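Local coordinates for proteasome activator protein PA26 (Trypanosoma brucei, PDB 1YAR) that probably binds the end rings of the 20S proteasome as a heptameric 11S-type activator and opens its gate so that substrates can enter, at residues O[27-39]-O[208-220]. Sequence-based numbering, arbitrary orientation. Where two conformers were deposited one is given.
Sequences SFAVIEEWAAGTL and STMVRAVINAYLL
Knobs-into-holes packing between the first and last long helices of the four-helix bundle of an 11S activator subunit is exemplified by I31, L39 and I215. Segments 27-39 and 208-220 run roughly antiparallel, their directions 147° apart and their axes approaching to 9.9 Å. I31 enters a hole lined by V214, I215, Y218 and L219. Its CG1 lies over one face of the Y218 ring, 4.0 Å from the centroid, a CH-pi contact, while CG2, on the other branch, meets I215 CG2 at 3.9 Å, where the two side chains slide past each other in opposite directions. I215 answers as a knob among I31, W34, A35 and L39; its extended end (chi2 158°) carries CD1 against the backbone of A35, 3.8 Å from the CA atom. The W34 indole turns one edge to V214, whose CG1 lies in the ring plane 3.7 Å from W34 CZ3, and V211 CG1 meets W34 CB. Beyond a wider pi-type turn at 34-38, L39 fills the hole made by S208, V211, R212 and I215. There L39 CD2 lies over one face of the R212 guanidinium, 4.0 Å from CZ, an apolar methyl on a flat cationic face. At the S27 end the contact turns polar: with CG anti to the backbone N (chi1 179°), the Y218 ring reaches over to helix 24-57, and its OH lies 2.6 Å from S27 OG in a hydrogen bond. Both hydroxyls have further partners in E24, the phenol bonding to its carboxylate and the serine to its carbonyl. Helix 71-99 covers I31 through I94 and bonds the indole NE1 through Q90, helix 111-130 packs on W34 and V214 through L126 and I122, and a second subunit bonds to T209 and N216 of helix 183-226.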
loop_
_atom_site.group_PDB
_atom_site.type_symbol
_atom_site.label_atom_id
_atom_site.label_comp_id
_atom_site.label_asym_id
_atom_site.label_seq_id
_atom_site.Cartn_x
_atom_site.Cartn_y
_atom_site.Cartn_z
ATOM N N SER O 27 93.584 -41.842 -3.028
ATOM C CA SER O 27 92.731 -42.998 -3.252
ATOM C C SER O 27 92.511 -43.225 -4.739
ATOM O O SER O 27 92.592 -44.363 -5.208
ATOM C CB SER O 27 91.413 -42.843 -2.480
ATOM O OG SER O 27 90.860 -41.559 -2.693
ATOM N N PHE O 28 92.267 -42.151 -5.504
ATOM C CA PHE O 28 92.138 -42.267 -6.964
ATOM C C PHE O 28 93.373 -42.904 -7.600
ATOM O O PHE O 28 93.255 -43.738 -8.490
ATOM C CB PHE O 28 91.841 -40.914 -7.634
ATOM C CG PHE O 28 91.626 -41.005 -9.123
ATOM C CD1 PHE O 28 90.613 -41.810 -9.653
ATOM C CD2 PHE O 28 92.428 -40.276 -10.004
ATOM C CE1 PHE O 28 90.403 -41.920 -11.033
ATOM C CE2 PHE O 28 92.227 -40.356 -11.397
ATOM C CZ PHE O 28 91.204 -41.184 -11.918
ATOM N N ALA O 29 94.555 -42.520 -7.131
ATOM C CA ALA O 29 95.792 -43.111 -7.646
ATOM C C ALA O 29 95.823 -44.641 -7.471
ATOM O O ALA O 29 96.352 -45.359 -8.328
ATOM C CB ALA O 29 97.004 -42.466 -6.972
ATOM N N VAL O 30 95.278 -45.129 -6.354
ATOM C CA VAL O 30 95.202 -46.570 -6.114
ATOM C C VAL O 30 94.279 -47.211 -7.150
ATOM O O VAL O 30 94.624 -48.212 -7.789
ATOM C CB VAL O 30 94.718 -46.892 -4.661
ATOM C CG1 VAL O 30 94.375 -48.379 -4.515
ATOM C CG2 VAL O 30 95.782 -46.501 -3.623
ATOM N N ILE O 31 93.103 -46.620 -7.317
ATOM C CA ILE O 31 92.109 -47.142 -8.258
ATOM C C ILE O 31 92.657 -47.173 -9.689
ATOM O O ILE O 31 92.423 -48.118 -10.438
ATOM C CB ILE O 31 90.784 -46.327 -8.174
ATOM C CG1 ILE O 31 90.128 -46.470 -6.782
ATOM C CG2 ILE O 31 89.824 -46.726 -9.311
ATOM C CD1 ILE O 31 89.598 -47.911 -6.453
ATOM N N GLU O 32 93.406 -46.136 -10.065
ATOM C CA GLU O 32 94.052 -46.137 -11.373
ATOM C C GLU O 32 95.033 -47.305 -11.518
ATOM O O GLU O 32 95.059 -47.957 -12.552
ATOM C CB GLU O 32 94.793 -44.836 -11.607
ATOM C CG GLU O 32 93.901 -43.631 -11.764
ATOM C CD GLU O 32 94.704 -42.406 -12.160
ATOM O OE1 GLU O 32 95.531 -41.924 -11.333
ATOM O OE2 GLU O 32 94.502 -41.939 -13.301
ATOM N N GLU O 33 95.835 -47.538 -10.486
ATOM C CA GLU O 33 96.792 -48.653 -10.452
ATOM C C GLU O 33 96.084 -50.008 -10.518
ATOM O O GLU O 33 96.489 -50.890 -11.264
ATOM C CB GLU O 33 97.692 -48.547 -9.207
ATOM C CG GLU O 33 98.669 -49.714 -8.982
ATOM C CD GLU O 33 99.589 -50.001 -10.155
ATOM O OE1 GLU O 33 99.875 -49.080 -10.966
ATOM O OE2 GLU O 33 100.029 -51.171 -10.275
ATOM N N TRP O 34 94.992 -50.152 -9.763
ATOM C CA TRP O 34 94.246 -51.402 -9.735
ATOM C C TRP O 34 93.638 -51.697 -11.091
ATOM O O TRP O 34 93.632 -52.840 -11.531
ATOM C CB TRP O 34 93.145 -51.352 -8.660
ATOM C CG TRP O 34 93.648 -51.508 -7.262
ATOM C CD1 TRP O 34 94.943 -51.700 -6.863
ATOM C CD2 TRP O 34 92.850 -51.588 -6.064
ATOM N NE1 TRP O 34 95.007 -51.822 -5.493
ATOM C CE2 TRP O 34 93.737 -51.770 -4.976
ATOM C CE3 TRP O 34 91.464 -51.509 -5.800
ATOM C CZ2 TRP O 34 93.294 -51.879 -3.638
ATOM C CZ3 TRP O 34 91.020 -51.604 -4.467
ATOM C CH2 TRP O 34 91.932 -51.782 -3.407
ATOM N N ALA O 35 93.150 -50.659 -11.766
ATOM C CA ALA O 35 92.465 -50.838 -13.039
ATOM C C ALA O 35 93.405 -51.301 -14.136
ATOM O O ALA O 35 92.967 -51.901 -15.118
ATOM C CB ALA O 35 91.750 -49.559 -13.456
ATOM N N ALA O 36 94.685 -51.018 -13.951
ATOM C CA ALA O 36 95.692 -51.253 -14.979
ATOM C C ALA O 36 96.660 -52.361 -14.562
ATOM O O ALA O 36 96.371 -53.556 -14.765
ATOM C CB ALA O 36 96.441 -49.948 -15.290
ATOM N N GLY O 37 97.784 -51.965 -13.963
ATOM C CA GLY O 37 98.857 -52.894 -13.596
ATOM C C GLY O 37 98.484 -54.022 -12.641
ATOM O O GLY O 37 98.987 -55.134 -12.770
ATOM N N THR O 38 97.616 -53.742 -11.671
ATOM C CA THR O 38 97.226 -54.766 -10.680
ATOM C C THR O 38 96.513 -55.944 -11.331
ATOM O O THR O 38 96.916 -57.081 -11.146
ATOM C CB THR O 38 96.357 -54.153 -9.592
ATOM O OG1 THR O 38 97.124 -53.157 -8.906
ATOM C CG2 THR O 38 96.037 -55.191 -8.480
ATOM N N LEU O 39 95.472 -55.666 -12.100
ATOM C CA LEU O 39 94.739 -56.730 -12.796
ATOM C C LEU O 39 95.611 -57.504 -13.787
ATOM O O LEU O 39 95.474 -58.735 -13.935
ATOM C CB LEU O 39 93.485 -56.174 -13.464
ATOM C CG LEU O 39 92.414 -55.747 -12.438
ATOM C CD1 LEU O 39 91.388 -54.834 -13.087
ATOM C CD2 LEU O 39 91.743 -56.970 -11.827
ATOM N N SER O 208 90.271 -60.798 -8.767
ATOM C CA SER O 208 90.030 -59.887 -9.886
ATOM C C SER O 208 88.579 -59.386 -9.887
ATOM O O SER O 208 88.319 -58.215 -10.173
ATOM C CB SER O 208 90.397 -60.524 -11.230
ATOM O OG SER O 208 89.466 -61.523 -11.618
ATOM N N THR O 209 87.643 -60.271 -9.547
ATOM C CA THR O 209 86.225 -59.878 -9.413
ATOM C C THR O 209 86.042 -58.805 -8.331
ATOM O O THR O 209 85.373 -57.798 -8.579
ATOM C CB THR O 209 85.367 -61.103 -9.087
ATOM O OG1 THR O 209 85.490 -62.037 -10.160
ATOM C CG2 THR O 209 83.874 -60.718 -9.058
ATOM N N MET O 210 86.630 -59.023 -7.155
ATOM C CA MET O 210 86.543 -58.052 -6.060
ATOM C C MET O 210 87.180 -56.725 -6.439
ATOM O O MET O 210 86.558 -55.674 -6.324
ATOM C CB MET O 210 87.184 -58.587 -4.785
ATOM C CG MET O 210 86.230 -59.396 -3.926
ATOM S SD MET O 210 84.968 -58.515 -2.943
ATOM C CE MET O 210 84.691 -56.933 -3.755
ATOM N N VAL O 211 88.418 -56.786 -6.926
ATOM C CA VAL O 211 89.105 -55.582 -7.380
ATOM C C VAL O 211 88.250 -54.785 -8.386
ATOM O O VAL O 211 88.041 -53.573 -8.211
ATOM C CB VAL O 211 90.555 -55.905 -7.881
ATOM C CG1 VAL O 211 91.193 -54.665 -8.543
ATOM C CG2 VAL O 211 91.423 -56.323 -6.696
ATOM N N ARG O 212 87.708 -55.456 -9.398
ATOM C CA ARG O 212 86.845 -54.790 -10.380
ATOM C C ARG O 212 85.599 -54.163 -9.729
ATOM O O ARG O 212 85.216 -53.033 -10.064
ATOM C CB ARG O 212 86.450 -55.744 -11.504
ATOM C CG ARG O 212 87.633 -56.156 -12.378
ATOM C CD ARG O 212 87.281 -56.982 -13.600
ATOM N NE ARG O 212 88.381 -56.914 -14.567
ATOM C CZ ARG O 212 89.223 -57.911 -14.821
ATOM N NH1 ARG O 212 89.072 -59.099 -14.219
ATOM N NH2 ARG O 212 90.208 -57.727 -15.710
ATOM N N ALA O 213 84.987 -54.893 -8.793
ATOM C CA ALA O 213 83.810 -54.398 -8.058
ATOM C C ALA O 213 84.157 -53.124 -7.286
ATOM O O ALA O 213 83.353 -52.197 -7.240
ATOM C CB ALA O 213 83.287 -55.479 -7.082
ATOM N N VAL O 214 85.344 -53.087 -6.667
ATOM C CA VAL O 214 85.777 -51.903 -5.884
ATOM C C VAL O 214 86.102 -50.684 -6.778
ATOM O O VAL O 214 85.731 -49.551 -6.456
ATOM C CB VAL O 214 86.956 -52.207 -4.901
ATOM C CG1 VAL O 214 87.382 -50.953 -4.153
ATOM C CG2 VAL O 214 86.558 -53.276 -3.850
ATOM N N ILE O 215 86.754 -50.919 -7.908
ATOM C CA ILE O 215 86.984 -49.829 -8.885
ATOM C C ILE O 215 85.654 -49.179 -9.230
ATOM O O ILE O 215 85.508 -47.957 -9.141
ATOM C CB ILE O 215 87.657 -50.364 -10.155
ATOM C CG1 ILE O 215 89.071 -50.869 -9.827
ATOM C CG2 ILE O 215 87.691 -49.267 -11.270
ATOM C CD1 ILE O 215 89.584 -51.873 -10.850
ATOM N N ASN O 216 84.675 -50.010 -9.605
ATOM C CA ASN O 216 83.343 -49.504 -9.940
ATOM C C ASN O 216 82.711 -48.739 -8.789
ATOM O O ASN O 216 82.211 -47.633 -8.989
ATOM C CB ASN O 216 82.428 -50.633 -10.446
ATOM C CG ASN O 216 81.032 -50.145 -10.829
ATOM O OD1 ASN O 216 80.868 -49.395 -11.800
ATOM N ND2 ASN O 216 80.011 -50.624 -10.102
ATOM N N ALA O 217 82.728 -49.321 -7.592
ATOM C CA ALA O 217 82.087 -48.704 -6.433
ATOM C C ALA O 217 82.748 -47.367 -6.073
ATOM O O ALA O 217 82.068 -46.414 -5.711
ATOM C CB ALA O 217 82.151 -49.628 -5.260
ATOM N N TYR O 218 84.077 -47.308 -6.150
ATOM C CA TYR O 218 84.765 -46.059 -5.800
ATOM C C TYR O 218 84.410 -44.967 -6.801
ATOM O O TYR O 218 84.067 -43.847 -6.419
ATOM C CB TYR O 218 86.292 -46.255 -5.745
ATOM C CG TYR O 218 87.026 -44.977 -5.403
ATOM C CD1 TYR O 218 87.295 -44.639 -4.073
ATOM C CD2 TYR O 218 87.399 -44.077 -6.409
ATOM C CE1 TYR O 218 87.952 -43.440 -3.750
ATOM C CE2 TYR O 218 88.043 -42.874 -6.099
ATOM C CZ TYR O 218 88.330 -42.579 -4.780
ATOM O OH TYR O 218 88.973 -41.401 -4.449
ATOM N N LEU O 219 84.505 -45.287 -8.082
ATOM C CA LEU O 219 84.357 -44.277 -9.131
ATOM C C LEU O 219 82.917 -43.782 -9.232
ATOM O O LEU O 219 82.681 -42.631 -9.589
ATOM C CB LEU O 219 84.865 -44.807 -10.478
ATOM C CG LEU O 219 86.381 -45.077 -10.545
ATOM C CD1 LEU O 219 86.711 -45.806 -11.816
ATOM C CD2 LEU O 219 87.188 -43.787 -10.472
ATOM N N LEU O 220 81.950 -44.634 -8.881
ATOM C CA LEU O 220 80.560 -44.167 -8.848
ATOM C C LEU O 220 80.223 -43.332 -7.625
ATOM O O LEU O 220 79.296 -42.513 -7.680
ATOM C CB LEU O 220 79.578 -45.339 -8.922
ATOM C CG LEU O 220 79.586 -46.132 -10.232
ATOM C CD1 LEU O 220 78.692 -47.334 -10.046
ATOM C CD2 LEU O 220 79.161 -45.284 -11.457
#